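Lectin (Polyandrocarpa misakiensis, PDB 1BYF) binds calcium and galactose as a homodimeric C-type lectin that has a role in the tunicate's defence against microorganisms. Local coordinates at residues A[4-9]-A[22-27]; A[51-56]-A[114-119]; A[65-70]-A[85-90]; A[93-98]-A[106-111]. All coordinates share one frame; numbering follows the deposited sequence.

Contact 1. Residues A[4-9]-A[22-27]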
loop_
_atom_site.group_PDB
_atom_site.type_symbol
_atom_site.label_atom_id
_atom_site.label_comp_id
_atom_site.label_asym_id
_atom_site.label_seq_id
_atom_site.Cartn_x
_atom_site.Cartn_y
_atom_site.Cartn_z
ATOM N N GLU A 4 2.347 4.078 7.781
ATOM C CA GLU A 4 2.139 2.691 7.470
ATOM C C GLU A 4 0.793 2.694 6.703
ATOM O O GLU A 4 -0.160 3.259 7.236
ATOM C CB GLU A 4 1.983 1.765 8.653
ATOM C CG GLU A 4 3.256 1.215 9.256
ATOM C CD GLU A 4 2.983 0.421 10.514
ATOM O OE1 GLU A 4 1.799 0.143 10.811
ATOM O OE2 GLU A 4 3.903 0.022 11.254
ATOM N N ILE A 5 0.796 2.159 5.502
ATOM C CA ILE A 5 -0.430 2.136 4.702
ATOM C C ILE A 5 -0.756 0.690 4.329
ATOM O O ILE A 5 0.086 -0.022 3.790
ATOM C CB ILE A 5 -0.297 2.980 3.429
ATOM C CG1 ILE A 5 0.054 4.430 3.769
ATOM C CG2 ILE A 5 -1.563 2.907 2.584
ATOM C CD1 ILE A 5 -0.999 5.190 4.550
ATOM N N LEU A 6 -1.970 0.277 4.652
ATOM C CA LEU A 6 -2.407 -1.085 4.358
ATOM C C LEU A 6 -3.542 -1.038 3.334
ATOM O O LEU A 6 -4.493 -0.295 3.535
ATOM C CB LEU A 6 -2.865 -1.754 5.652
ATOM C CG LEU A 6 -3.631 -3.075 5.534
ATOM C CD1 LEU A 6 -2.809 -4.155 4.856
ATOM C CD2 LEU A 6 -4.049 -3.573 6.915
ATOM N N PHE A 7 -3.424 -1.769 2.247
ATOM C CA PHE A 7 -4.457 -1.850 1.223
ATOM C C PHE A 7 -5.024 -3.273 1.282
ATOM O O PHE A 7 -4.215 -4.209 1.323
ATOM C CB PHE A 7 -3.917 -1.621 -0.180
ATOM C CG PHE A 7 -3.341 -0.272 -0.479
ATOM C CD1 PHE A 7 -2.004 -0.001 -0.237
ATOM C CD2 PHE A 7 -4.132 0.722 -1.034
ATOM C CE1 PHE A 7 -1.475 1.242 -0.529
ATOM C CE2 PHE A 7 -3.609 1.966 -1.331
ATOM C CZ PHE A 7 -2.281 2.229 -1.077
ATOM N N SER A 8 -6.331 -3.432 1.259
ATOM C CA SER A 8 -6.901 -4.776 1.293
ATOM C C SER A 8 -7.932 -4.990 0.192
ATOM O O SER A 8 -8.801 -4.150 -0.043
ATOM C CB SER A 8 -7.500 -5.103 2.662
ATOM O OG SER A 8 -8.165 -6.361 2.586
ATOM N N ASP A 9 -7.811 -6.122 -0.489
ATOM C CA ASP A 9 -8.732 -6.497 -1.550
ATOM C C ASP A 9 -10.066 -6.987 -0.988
ATOM O O ASP A 9 -11.014 -7.195 -1.737
ATOM C CB ASP A 9 -8.138 -7.594 -2.444
ATOM C CG ASP A 9 -7.151 -6.978 -3.431
ATOM O OD1 ASP A 9 -7.496 -5.913 -3.987
ATOM O OD2 ASP A 9 -6.077 -7.569 -3.629
ATOM N N GLN A 22 -9.156 -0.594 12.784
ATOM C CA GLN A 22 -8.972 -0.455 14.224
ATOM C C GLN A 22 -8.431 -1.725 14.867
ATOM O O GLN A 22 -7.570 -1.653 15.746
ATOM C CB GLN A 22 -10.286 -0.055 14.901
ATOM C CG GLN A 22 -10.739 1.365 14.615
ATOM C CD GLN A 22 -9.836 2.424 15.213
ATOM O OE1 GLN A 22 -9.919 2.745 16.402
ATOM N NE2 GLN A 22 -8.966 2.986 14.380
ATOM N N SER A 23 -8.936 -2.876 14.443
ATOM C CA SER A 23 -8.507 -4.154 14.992
ATOM C C SER A 23 -7.037 -4.427 14.683
ATOM O O SER A 23 -6.414 -5.290 15.296
ATOM C CB SER A 23 -9.357 -5.285 14.407
ATOM O OG SER A 23 -9.124 -5.379 13.006
ATOM N N ARG A 24 -6.496 -3.703 13.712
ATOM C CA ARG A 24 -5.109 -3.858 13.307
ATOM C C ARG A 24 -4.209 -2.780 13.900
ATOM O O ARG A 24 -3.040 -2.700 13.520
ATOM C CB ARG A 24 -5.015 -3.789 11.784
ATOM C CG ARG A 24 -4.717 -5.090 11.072
ATOM C CD ARG A 24 -5.263 -5.008 9.640
ATOM N NE ARG A 24 -6.612 -5.547 9.667
ATOM C CZ ARG A 24 -6.969 -6.760 9.281
ATOM N NH1 ARG A 24 -6.106 -7.615 8.759
ATOM N NH2 ARG A 24 -8.244 -7.113 9.408
ATOM N N GLY A 25 -4.741 -1.952 14.784
ATOM C CA GLY A 25 -3.965 -0.871 15.377
ATOM C C GLY A 25 -3.806 0.293 14.407
ATOM O O GLY A 25 -2.929 1.140 14.577
ATOM N N MET A 26 -4.680 0.360 13.401
ATOM C CA MET A 26 -4.611 1.422 12.405
ATOM C C MET A 26 -5.952 2.143 12.310
ATOM O O MET A 26 -6.852 1.854 13.097
ATOM C CB MET A 26 -4.243 0.822 11.046
ATOM C CG MET A 26 -3.121 -0.208 11.089
ATOM S SD MET A 26 -2.713 -0.823 9.437
ATOM C CE MET A 26 -1.891 0.608 8.761
ATOM N N ALA A 27 -6.092 3.047 11.354
ATOM C CA ALA A 27 -7.327 3.785 11.149
ATOM C C ALA A 27 -7.641 3.893 9.658
ATOM O O ALA A 27 -6.719 3.900 8.837
ATOM C CB ALA A 27 -7.231 5.190 11.734
#
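Glu4 OE2 is hydrogen-bonded to Tyr20 OH of the second subunit and, by the same pairing between the two copies, also takes Arg24 NH1 of that subunit in a salt bridge; within one chain, the aliphatic parts of Glu4 and Arg24 frame an apolar contact. Met26 is its central piece. Its chain runs straight through SD and then turns at chi3 (72°), which lays the methyl CE against the strand, 3.5 Å from Glu4 O and 4.0 Å from Glu4 CB. Met26 SD stands 3.9 Å from Leu6 CB, and the two side chains cross at about a right angle. Leu6 CD2 reaches further, to within 3.3 Å of Arg24 CD, a close and possibly imprecise approach of two aliphatic carbons. The 22-27 loop holds its shape through a Schellman motif, in which Gly25, with positive phi, follows the helix end and its N bonds Gln22 O at 3.0 Å. Strand 3-8 pairs antiparallel with strand 115-122 and also with a strand of the second subunit. Loop 22-27, leaving helix 14-22, packs on the Leu6 face, whereas Ile5 and Phe7 pack from the other face against helix 36-49.

Contact 2. Residues A[51-56]-A[114-119]. With ZN (zinc ion), chain E.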
loop_
_atom_site.group_PDB
_atom_site.type_symbol
_atom_site.label_atom_id
_atom_site.label_comp_id
_atom_site.label_asym_id
_atom_site.label_seq_id
_atom_site.Cartn_x
_atom_site.Cartn_y
_atom_site.Cartn_z
ATOM N N HIS A 51 -10.384 -0.026 -8.697
ATOM C CA HIS A 51 -11.546 -0.400 -7.904
ATOM C C HIS A 51 -11.888 0.682 -6.878
ATOM O O HIS A 51 -11.085 1.582 -6.649
ATOM C CB HIS A 51 -11.342 -1.722 -7.169
ATOM C CG HIS A 51 -11.646 -2.933 -7.991
ATOM N ND1 HIS A 51 -12.932 -3.227 -8.398
ATOM C CD2 HIS A 51 -10.846 -3.916 -8.482
ATOM C CE1 HIS A 51 -12.910 -4.344 -9.113
ATOM N NE2 HIS A 51 -11.664 -4.776 -9.170
ATOM N N ASP A 52 -13.061 0.557 -6.274
ATOM C CA ASP A 52 -13.510 1.488 -5.251
ATOM C C ASP A 52 -12.885 1.133 -3.901
ATOM O O ASP A 52 -12.804 -0.052 -3.549
ATOM C CB ASP A 52 -15.028 1.421 -5.076
ATOM C CG ASP A 52 -15.824 1.810 -6.298
ATOM O OD1 ASP A 52 -15.311 2.562 -7.149
ATOM O OD2 ASP A 52 -16.985 1.354 -6.410
ATOM N N TYR A 53 -12.520 2.150 -3.135
ATOM C CA TYR A 53 -11.954 1.974 -1.816
ATOM C C TYR A 53 -12.579 2.932 -0.798
ATOM O O TYR A 53 -12.773 4.100 -1.131
ATOM C CB TYR A 53 -10.457 2.346 -1.807
ATOM C CG TYR A 53 -9.597 1.306 -2.483
ATOM C CD1 TYR A 53 -9.502 1.243 -3.862
ATOM C CD2 TYR A 53 -8.886 0.391 -1.720
ATOM C CE1 TYR A 53 -8.713 0.286 -4.476
ATOM C CE2 TYR A 53 -8.091 -0.570 -2.323
ATOM C CZ TYR A 53 -8.017 -0.614 -3.698
ATOM O OH TYR A 53 -7.228 -1.569 -4.303
ATOM N N TRP A 54 -12.794 2.459 0.422
ATOM C CA TRP A 54 -13.298 3.364 1.451
ATOM C C TRP A 54 -12.140 4.244 1.927
ATOM O O TRP A 54 -10.985 3.813 1.898
ATOM C CB TRP A 54 -13.815 2.609 2.664
ATOM C CG TRP A 54 -15.149 1.955 2.504
ATOM C CD1 TRP A 54 -15.442 0.629 2.613
ATOM C CD2 TRP A 54 -16.385 2.631 2.215
ATOM N NE1 TRP A 54 -16.790 0.439 2.400
ATOM C CE2 TRP A 54 -17.387 1.645 2.156
ATOM C CE3 TRP A 54 -16.731 3.965 1.994
ATOM C CZ2 TRP A 54 -18.722 1.956 1.889
ATOM C CZ3 TRP A 54 -18.059 4.273 1.727
ATOM C CH2 TRP A 54 -19.039 3.271 1.679
ATOM N N VAL A 55 -12.451 5.453 2.353
ATOM C CA VAL A 55 -11.493 6.357 2.975
ATOM C C VAL A 55 -12.173 6.825 4.275
ATOM O O VAL A 55 -13.387 6.645 4.436
ATOM C CB VAL A 55 -10.990 7.548 2.164
ATOM C CG1 VAL A 55 -10.286 7.085 0.888
ATOM C CG2 VAL A 55 -12.093 8.546 1.822
ATOM N N GLY A 56 -11.404 7.369 5.205
ATOM C CA GLY A 56 -11.925 7.765 6.492
ATOM C C GLY A 56 -12.595 9.119 6.563
ATOM O O GLY A 56 -12.130 9.972 7.327
ATOM N N ALA A 114 -20.315 -2.560 -0.385
ATOM C CA ALA A 114 -19.040 -3.234 -0.167
ATOM C C ALA A 114 -17.933 -2.572 -0.979
ATOM O O ALA A 114 -18.058 -2.390 -2.201
ATOM C CB ALA A 114 -19.146 -4.691 -0.599
ATOM N N ARG A 115 -16.843 -2.194 -0.322
ATOM C CA ARG A 115 -15.720 -1.599 -1.038
ATOM C C ARG A 115 -14.420 -2.044 -0.354
ATOM O O ARG A 115 -14.457 -2.510 0.776
ATOM C CB ARG A 115 -15.747 -0.078 -1.089
ATOM C CG ARG A 115 -17.150 0.504 -1.148
ATOM C CD ARG A 115 -17.097 2.026 -1.268
ATOM N NE ARG A 115 -17.637 2.378 -2.577
ATOM C CZ ARG A 115 -18.926 2.487 -2.868
ATOM N NH1 ARG A 115 -19.873 2.318 -1.963
ATOM N NH2 ARG A 115 -19.248 2.789 -4.117
ATOM N N ARG A 116 -13.330 -1.864 -1.087
ATOM C CA ARG A 116 -12.018 -2.236 -0.552
ATOM C C ARG A 116 -11.643 -1.278 0.568
ATOM O O ARG A 116 -12.301 -0.261 0.788
ATOM C CB ARG A 116 -10.987 -2.291 -1.675
ATOM C CG ARG A 116 -11.107 -3.535 -2.549
ATOM C CD ARG A 116 -10.213 -3.441 -3.775
ATOM N NE ARG A 116 -10.044 -4.721 -4.449
ATOM C CZ ARG A 116 -10.972 -5.380 -5.130
ATOM N NH1 ARG A 116 -12.206 -4.898 -5.279
ATOM N NH2 ARG A 116 -10.670 -6.552 -5.683
ATOM N N VAL A 117 -10.590 -1.617 1.295
ATOM C CA VAL A 117 -10.185 -0.850 2.462
ATOM C C VAL A 117 -8.730 -0.401 2.430
ATOM O O VAL A 117 -7.834 -1.122 1.997
ATOM C CB VAL A 117 -10.413 -1.714 3.724
ATOM C CG1 VAL A 117 -10.105 -0.924 4.997
ATOM C CG2 VAL A 117 -11.853 -2.232 3.771
ATOM N N ILE A 118 -8.518 0.804 2.934
ATOM C CA ILE A 118 -7.212 1.416 3.063
ATOM C C ILE A 118 -7.064 1.917 4.502
ATOM O O ILE A 118 -7.877 2.729 4.947
ATOM C CB ILE A 118 -6.989 2.615 2.126
ATOM C CG1 ILE A 118 -7.298 2.200 0.686
ATOM C CG2 ILE A 118 -5.558 3.130 2.247
ATOM C CD1 ILE A 118 -7.262 3.358 -0.294
ATOM N N CYS A 119 -6.051 1.407 5.192
ATOM C CA CYS A 119 -5.790 1.825 6.556
ATOM C C CYS A 119 -4.446 2.556 6.634
ATOM O O CYS A 119 -3.565 2.339 5.798
ATOM C CB CYS A 119 -5.723 0.649 7.526
ATOM S SG CYS A 119 -7.066 -0.536 7.381
HETATM ZN ZN ZN E . -18.243 1.968 -7.697
HETATM O O HOH W 1 -13.501 -2.495 -4.717
#
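Chi1 of Arg115 (-33°) and an extended chi2 carry CD over the Trp54 six-membered ring, 3.4 Å from its centroid; a bend at chi3 then turns NE and the guanidinium away, with CZ still over the same face (cation-pi). CB of Arg116 sits over one face of the Tyr53 ring (CH-pi), and the extended chain beyond carries the guanidinium out to His51, where it stacks flat, planes 9° and centres 4.0 Å apart. Its NE is salt-bridged to Asp9, and a water joins NH1 to Asp52 O. Asp52 OD2 binds a zinc ion at 1.9 Å, and OD1 is hydrogen-bonded to Ser101 N. Between the backbones, Trp54 N donates to Arg116 O (2.8 Å) and Arg116 N to Asp52 O (3.1 Å). The strand axes then splay by 45°, leaving Trp54 O and Ile118 N buried without a partner, while Ile118 CG1 packs against Tyr53 CD2 at 3.4 Å. Parallel pairing of strands 53-55 and 115-122 within an otherwise antiparallel sheet marks the middle of this C-type lectin domain.

Contact 3. Residues A[65-70]-A[85-90]. With CA (calcium ion), chain C.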
loop_
_atom_site.group_PDB
_atom_site.type_symbol
_atom_site.label_atom_id
_atom_site.label_comp_id
_atom_site.label_asym_id
_atom_site.label_seq_id
_atom_site.Cartn_x
_atom_site.Cartn_y
_atom_site.Cartn_z
ATOM N N TYR A 65 -23.256 18.446 3.834
ATOM C CA TYR A 65 -21.928 18.379 3.237
ATOM C C TYR A 65 -20.885 18.916 4.211
ATOM O O TYR A 65 -19.930 19.584 3.824
ATOM C CB TYR A 65 -21.841 19.040 1.877
ATOM C CG TYR A 65 -22.639 18.399 0.766
ATOM C CD1 TYR A 65 -23.073 17.082 0.828
ATOM C CD2 TYR A 65 -22.928 19.120 -0.389
ATOM C CE1 TYR A 65 -23.794 16.511 -0.202
ATOM C CE2 TYR A 65 -23.646 18.555 -1.428
ATOM C CZ TYR A 65 -24.077 17.252 -1.328
ATOM O OH TYR A 65 -24.795 16.685 -2.359
ATOM N N ASN A 66 -21.062 18.571 5.481
ATOM C CA ASN A 66 -20.077 18.913 6.506
ATOM C C ASN A 66 -19.195 17.677 6.677
ATOM O O ASN A 66 -19.261 16.974 7.675
ATOM C CB ASN A 66 -20.752 19.309 7.817
ATOM C CG ASN A 66 -21.581 20.565 7.577
ATOM O OD1 ASN A 66 -21.003 21.584 7.213
ATOM N ND2 ASN A 66 -22.889 20.450 7.749
ATOM N N PHE A 67 -18.453 17.363 5.614
ATOM C CA PHE A 67 -17.614 16.163 5.642
ATOM C C PHE A 67 -16.459 16.277 6.617
ATOM O O PHE A 67 -15.746 17.279 6.610
ATOM C CB PHE A 67 -17.109 15.864 4.221
ATOM C CG PHE A 67 -18.237 15.305 3.382
ATOM C CD1 PHE A 67 -18.587 13.970 3.488
ATOM C CD2 PHE A 67 -18.953 16.123 2.526
ATOM C CE1 PHE A 67 -19.629 13.459 2.737
ATOM C CE2 PHE A 67 -19.991 15.613 1.770
ATOM C CZ PHE A 67 -20.329 14.279 1.875
ATOM N N LEU A 68 -16.250 15.233 7.419
ATOM C CA LEU A 68 -15.126 15.226 8.339
ATOM C C LEU A 68 -14.285 13.952 8.204
ATOM O O LEU A 68 -14.806 12.844 8.158
ATOM C CB LEU A 68 -15.566 15.328 9.792
ATOM C CG LEU A 68 -16.311 16.570 10.275
ATOM C CD1 LEU A 68 -16.697 16.369 11.736
ATOM C CD2 LEU A 68 -15.487 17.839 10.108
ATOM N N TRP A 69 -12.975 14.139 8.193
ATOM C CA TRP A 69 -12.028 13.022 8.205
ATOM C C TRP A 69 -12.160 12.412 9.599
ATOM O O TRP A 69 -12.578 13.160 10.503
ATOM C CB TRP A 69 -10.624 13.536 7.929
ATOM C CG TRP A 69 -10.330 14.000 6.538
ATOM C CD1 TRP A 69 -10.136 15.282 6.106
ATOM C CD2 TRP A 69 -10.194 13.171 5.375
ATOM N NE1 TRP A 69 -9.890 15.302 4.753
ATOM C CE2 TRP A 69 -9.920 14.010 4.282
ATOM C CE3 TRP A 69 -10.274 11.791 5.162
ATOM C CZ2 TRP A 69 -9.727 13.521 2.988
ATOM C CZ3 TRP A 69 -10.085 11.303 3.881
ATOM C CH2 TRP A 69 -9.810 12.166 2.815
ATOM N N ASN A 70 -11.907 11.131 9.810
ATOM C CA ASN A 70 -12.079 10.514 11.110
ATOM C C ASN A 70 -11.239 11.153 12.220
ATOM O O ASN A 70 -11.495 10.832 13.380
ATOM C CB ASN A 70 -11.669 9.041 11.168
ATOM C CG ASN A 70 -12.039 8.198 9.980
ATOM O OD1 ASN A 70 -13.171 8.287 9.497
ATOM N ND2 ASN A 70 -11.074 7.395 9.539
ATOM N N ASN A 85 -17.880 17.030 -10.172
ATOM C CA ASN A 85 -19.293 17.060 -9.839
ATOM C C ASN A 85 -19.677 16.272 -8.596
ATOM O O ASN A 85 -20.828 15.833 -8.472
ATOM C CB ASN A 85 -20.152 16.582 -11.016
ATOM C CG ASN A 85 -19.931 17.400 -12.269
ATOM O OD1 ASN A 85 -19.786 16.837 -13.358
ATOM N ND2 ASN A 85 -19.902 18.724 -12.136
ATOM N N GLU A 86 -18.757 16.102 -7.657
ATOM C CA GLU A 86 -19.048 15.443 -6.380
ATOM C C GLU A 86 -18.493 16.392 -5.321
ATOM O O GLU A 86 -17.562 17.130 -5.648
ATOM C CB GLU A 86 -18.411 14.064 -6.273
ATOM C CG GLU A 86 -18.824 13.069 -7.336
ATOM C CD GLU A 86 -20.279 12.661 -7.316
ATOM O OE1 GLU A 86 -20.933 12.674 -6.249
ATOM O OE2 GLU A 86 -20.794 12.277 -8.390
ATOM N N PRO A 87 -19.026 16.393 -4.122
ATOM C CA PRO A 87 -20.125 15.540 -3.718
ATOM C C PRO A 87 -21.460 15.957 -4.312
ATOM O O PRO A 87 -21.686 17.147 -4.549
ATOM C CB PRO A 87 -20.148 15.720 -2.197
ATOM C CG PRO A 87 -19.673 17.124 -1.999
ATOM C CD PRO A 87 -18.577 17.285 -3.020
ATOM N N SER A 88 -22.371 15.004 -4.518
ATOM C CA SER A 88 -23.650 15.349 -5.134
ATOM C C SER A 88 -24.836 14.554 -4.627
ATOM O O SER A 88 -25.934 14.735 -5.173
ATOM C CB SER A 88 -23.510 15.076 -6.645
ATOM O OG SER A 88 -23.397 13.667 -6.800
ATOM N N ASN A 89 -24.647 13.674 -3.650
ATOM C CA ASN A 89 -25.769 12.880 -3.137
ATOM C C ASN A 89 -26.637 13.757 -2.248
ATOM O O ASN A 89 -26.200 14.809 -1.776
ATOM C CB ASN A 89 -25.264 11.640 -2.403
ATOM C CG ASN A 89 -24.723 10.565 -3.325
ATOM O OD1 ASN A 89 -23.944 10.830 -4.240
ATOM N ND2 ASN A 89 -25.143 9.322 -3.099
ATOM N N PRO A 90 -27.879 13.366 -2.028
ATOM C CA PRO A 90 -28.805 14.158 -1.226
ATOM C C PRO A 90 -28.224 14.478 0.139
ATOM O O PRO A 90 -27.740 13.575 0.825
ATOM C CB PRO A 90 -30.055 13.296 -1.157
ATOM C CG PRO A 90 -29.965 12.377 -2.329
ATOM C CD PRO A 90 -28.500 12.126 -2.554
HETATM CA CA CA C . -21.612 10.970 -5.056
#
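The Tyr65 ring has Pro87 CG over the centre of one face, 4.1 Å from the centroid and only 8° off the normal, a CH-pi contact. At its edge, near the ring plane, lies Asn89 O. The phenol OH donates a hydrogen bond to this carbonyl, although the modelled 2.4 Å from Tyr65 OH to Asn89 O is too short to trust. A second aromatic, Phe67, reaches the same proline obliquely, with CE2 4.0 Å from Pro87 CB; its own ring stands edge-to-face with Trp82. Both aromatics thus touch Pro87, on adjacent sides of its ring, and the peptide bond before it is cis. Glu86, just before it, and Asn89, two residues after, bind one calcium ion, through Glu86 OE1 at 2.2 Å and Asn89 OD1 at 2.5 Å. Glu86 bends at chi2 (-65°) to bring its carboxylate round to the ion. Ser88 OG donates to the same Glu86 OE1 at 2.7 Å, from above the carboxylate plane, as a second-shell restraint. Asp107 and Asp108 supply further ligands. A cis-proline just after a calcium ligand, in a loop that presents oxygens to the ion, is characteristic of the C-type lectin carbohydrate-binding calcium site, as in the Glu-Pro-Asn and Gln-Pro-Asp motifs of relatives.

Contact 4. Residues A[93-98]-A[106-111]. With CA (calcium ion), chain C; ACT (acetate ion), chain F.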
loop_
_atom_site.group_PDB
_atom_site.type_symbol
_atom_site.label_atom_id
_atom_site.label_comp_id
_atom_site.label_asym_id
_atom_site.label_seq_id
_atom_site.Cartn_x
_atom_site.Cartn_y
_atom_site.Cartn_z
ATOM N N TRP A 93 -29.041 12.406 3.489
ATOM C CA TRP A 93 -28.504 11.079 3.746
ATOM C C TRP A 93 -27.266 11.080 4.646
ATOM O O TRP A 93 -26.523 12.049 4.724
ATOM C CB TRP A 93 -28.029 10.421 2.448
ATOM C CG TRP A 93 -29.030 10.105 1.394
ATOM C CD1 TRP A 93 -30.321 10.542 1.290
ATOM C CD2 TRP A 93 -28.790 9.296 0.229
ATOM N NE1 TRP A 93 -30.903 10.040 0.154
ATOM C CE2 TRP A 93 -29.985 9.271 -0.518
ATOM C CE3 TRP A 93 -27.681 8.588 -0.249
ATOM C CZ2 TRP A 93 -30.105 8.562 -1.710
ATOM C CZ3 TRP A 93 -27.800 7.884 -1.432
ATOM C CH2 TRP A 93 -29.006 7.879 -2.153
ATOM N N GLN A 94 -27.032 9.909 5.233
ATOM C CA GLN A 94 -25.788 9.695 5.977
ATOM C C GLN A 94 -24.794 9.385 4.847
ATOM O O GLN A 94 -25.050 8.432 4.107
ATOM C CB GLN A 94 -25.888 8.544 6.956
ATOM C CG GLN A 94 -26.800 8.790 8.144
ATOM C CD GLN A 94 -26.956 7.568 9.022
ATOM O OE1 GLN A 94 -26.435 6.489 8.738
ATOM N NE2 GLN A 94 -27.684 7.718 10.126
ATOM N N LEU A 95 -23.782 10.208 4.647
ATOM C CA LEU A 95 -22.864 9.996 3.538
ATOM C C LEU A 95 -21.440 9.665 3.967
ATOM O O LEU A 95 -20.865 10.293 4.857
ATOM C CB LEU A 95 -22.871 11.230 2.628
ATOM C CG LEU A 95 -24.257 11.551 2.041
ATOM C CD1 LEU A 95 -24.296 12.990 1.560
ATOM C CD2 LEU A 95 -24.599 10.577 0.920
ATOM N N CYS A 96 -20.905 8.663 3.282
ATOM C CA CYS A 96 -19.548 8.175 3.509
ATOM C C CYS A 96 -18.713 8.447 2.271
ATOM O O CYS A 96 -19.283 8.646 1.196
ATOM C CB CYS A 96 -19.597 6.676 3.837
ATOM S SG CYS A 96 -20.320 6.437 5.475
ATOM N N VAL A 97 -17.394 8.511 2.424
ATOM C CA VAL A 97 -16.545 8.858 1.289
ATOM C C VAL A 97 -15.679 7.689 0.840
ATOM O O VAL A 97 -15.117 6.930 1.625
ATOM C CB VAL A 97 -15.665 10.084 1.600
ATOM C CG1 VAL A 97 -14.850 10.520 0.385
ATOM C CG2 VAL A 97 -16.527 11.248 2.081
ATOM N N GLN A 98 -15.598 7.555 -0.478
ATOM C CA GLN A 98 -14.792 6.526 -1.098
ATOM C C GLN A 98 -13.895 7.143 -2.173
ATOM O O GLN A 98 -14.087 8.273 -2.612
ATOM C CB GLN A 98 -15.659 5.489 -1.840
ATOM C CG GLN A 98 -16.485 6.166 -2.941
ATOM C CD GLN A 98 -16.945 5.219 -4.024
ATOM O OE1 GLN A 98 -16.567 4.045 -4.055
ATOM N NE2 GLN A 98 -17.758 5.712 -4.950
ATOM N N LEU A 106 -12.242 11.212 -4.891
ATOM C CA LEU A 106 -13.245 11.054 -3.849
ATOM C C LEU A 106 -14.679 11.245 -4.324
ATOM O O LEU A 106 -14.976 11.947 -5.283
ATOM C CB LEU A 106 -12.934 11.986 -2.675
ATOM C CG LEU A 106 -11.565 11.846 -2.013
ATOM C CD1 LEU A 106 -11.538 12.711 -0.755
ATOM C CD2 LEU A 106 -11.241 10.398 -1.656
ATOM N N ASP A 107 -15.575 10.574 -3.609
ATOM C CA ASP A 107 -16.999 10.621 -3.944
ATOM C C ASP A 107 -17.829 10.279 -2.718
ATOM O O ASP A 107 -17.400 9.464 -1.901
ATOM C CB ASP A 107 -17.267 9.647 -5.095
ATOM C CG ASP A 107 -18.749 9.414 -5.326
ATOM O OD1 ASP A 107 -19.472 10.433 -5.438
ATOM O OD2 ASP A 107 -19.168 8.242 -5.376
ATOM N N ASP A 108 -18.998 10.909 -2.604
ATOM C CA ASP A 108 -19.905 10.630 -1.501
ATOM C C ASP A 108 -20.892 9.536 -1.916
ATOM O O ASP A 108 -21.434 9.544 -3.015
ATOM C CB ASP A 108 -20.670 11.866 -1.046
ATOM C CG ASP A 108 -21.495 12.539 -2.126
ATOM O OD1 ASP A 108 -21.162 12.489 -3.324
ATOM O OD2 ASP A 108 -22.508 13.164 -1.750
ATOM N N VAL A 109 -21.096 8.578 -1.026
ATOM C CA VAL A 109 -21.995 7.463 -1.255
ATOM C C VAL A 109 -22.740 7.128 0.035
ATOM O O VAL A 109 -22.370 7.638 1.094
ATOM C CB VAL A 109 -21.221 6.193 -1.677
ATOM C CG1 VAL A 109 -20.648 6.338 -3.075
ATOM C CG2 VAL A 109 -20.105 5.894 -0.684
ATOM N N GLY A 110 -23.729 6.250 -0.058
ATOM C CA GLY A 110 -24.421 5.768 1.147
ATOM C C GLY A 110 -23.373 4.913 1.880
ATOM O O GLY A 110 -22.341 4.597 1.267
ATOM N N CYS A 111 -23.603 4.499 3.117
ATOM C CA CYS A 111 -22.539 3.760 3.803
ATOM C C CYS A 111 -22.608 2.255 3.780
ATOM O O CYS A 111 -21.711 1.620 4.346
ATOM C CB CYS A 111 -22.480 4.336 5.235
ATOM S SG CYS A 111 -22.296 6.152 5.137
HETATM CA CA CA C . -21.612 10.970 -5.056
HETATM C C ACT F . -20.104 3.959 -7.474
HETATM O O ACT F . -19.221 3.530 -6.699
HETATM O OXT ACT F . -20.575 3.220 -8.376
HETATM C CH3 ACT F . -20.937 5.173 -7.039
HETATM O O HOH W 2 -26.021 5.846 3.870
#
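Gln98 and Asp107 face each other as a hydrogen-bonded antiparallel pair and are joined again through their side chains. Gln98 NE2 donates to Asp107 OD2 at 2.9 Å, with the acceptor in the amide plane and using its anti lone pair. The same NE2 gives a bond to an acetate ion, probably from the crystallisation liquor, at 3.2 Å, while Gln98 OE1 receives a weak bond from Arg115 NE. Backbone groups of the two residues also bond each other, though the Asp107 N to Gln98 O bond is bent (134° at the hydrogen). Cys96 and Val109 form the next hydrogen-bonded pair, Cys96 N to Val109 O at 2.8 Å and Val109 N to Cys96 O at 2.9 Å, both nearly straight. Beyond the strands, a water links Gln94 O to Cys111 N, and the Cys96-Cys111 disulfide (SG to SG 2.0 Å) closes this end covalently. Asp107 divides its carboxylate: OD1 binds the calcium ion at 2.2 Å and OD2 takes the Gln98 amide. Asp108 gives the ion both its backbone O (2.5 Å) and OD1, and OD1 also accepts from Ser88 N. Gln98 of the hairpin thus orients Asp107, while Ser88 of the 85-90 loop helps to orient Asp108, and these N-H groups probably offset part of the negative charge gathered round the calcium.

Overall arrangement
From the N terminus, contact 1 closes a short loop that contains helix 14-22, and it takes part in the dimer interface. Contact 2 opens later, after helix 36-49, and spans the largest loop of the four, so contacts 3 and 4 both fall within it, one after the other, and no contacts cross. Strand 115-122 returns to close that loop and adjoins strand 3-8: Leu6 O meets Cys119 N at 2.8 Å, tying contact 2 to contact 1. On the other side, Val55 and Val97 join it to the hairpin of contact 4. Contacts 3 and 4, with centres about 7 Å apart, share one calcium ion, while contacts 1 and 3 lie on opposite sides of the chain's centre.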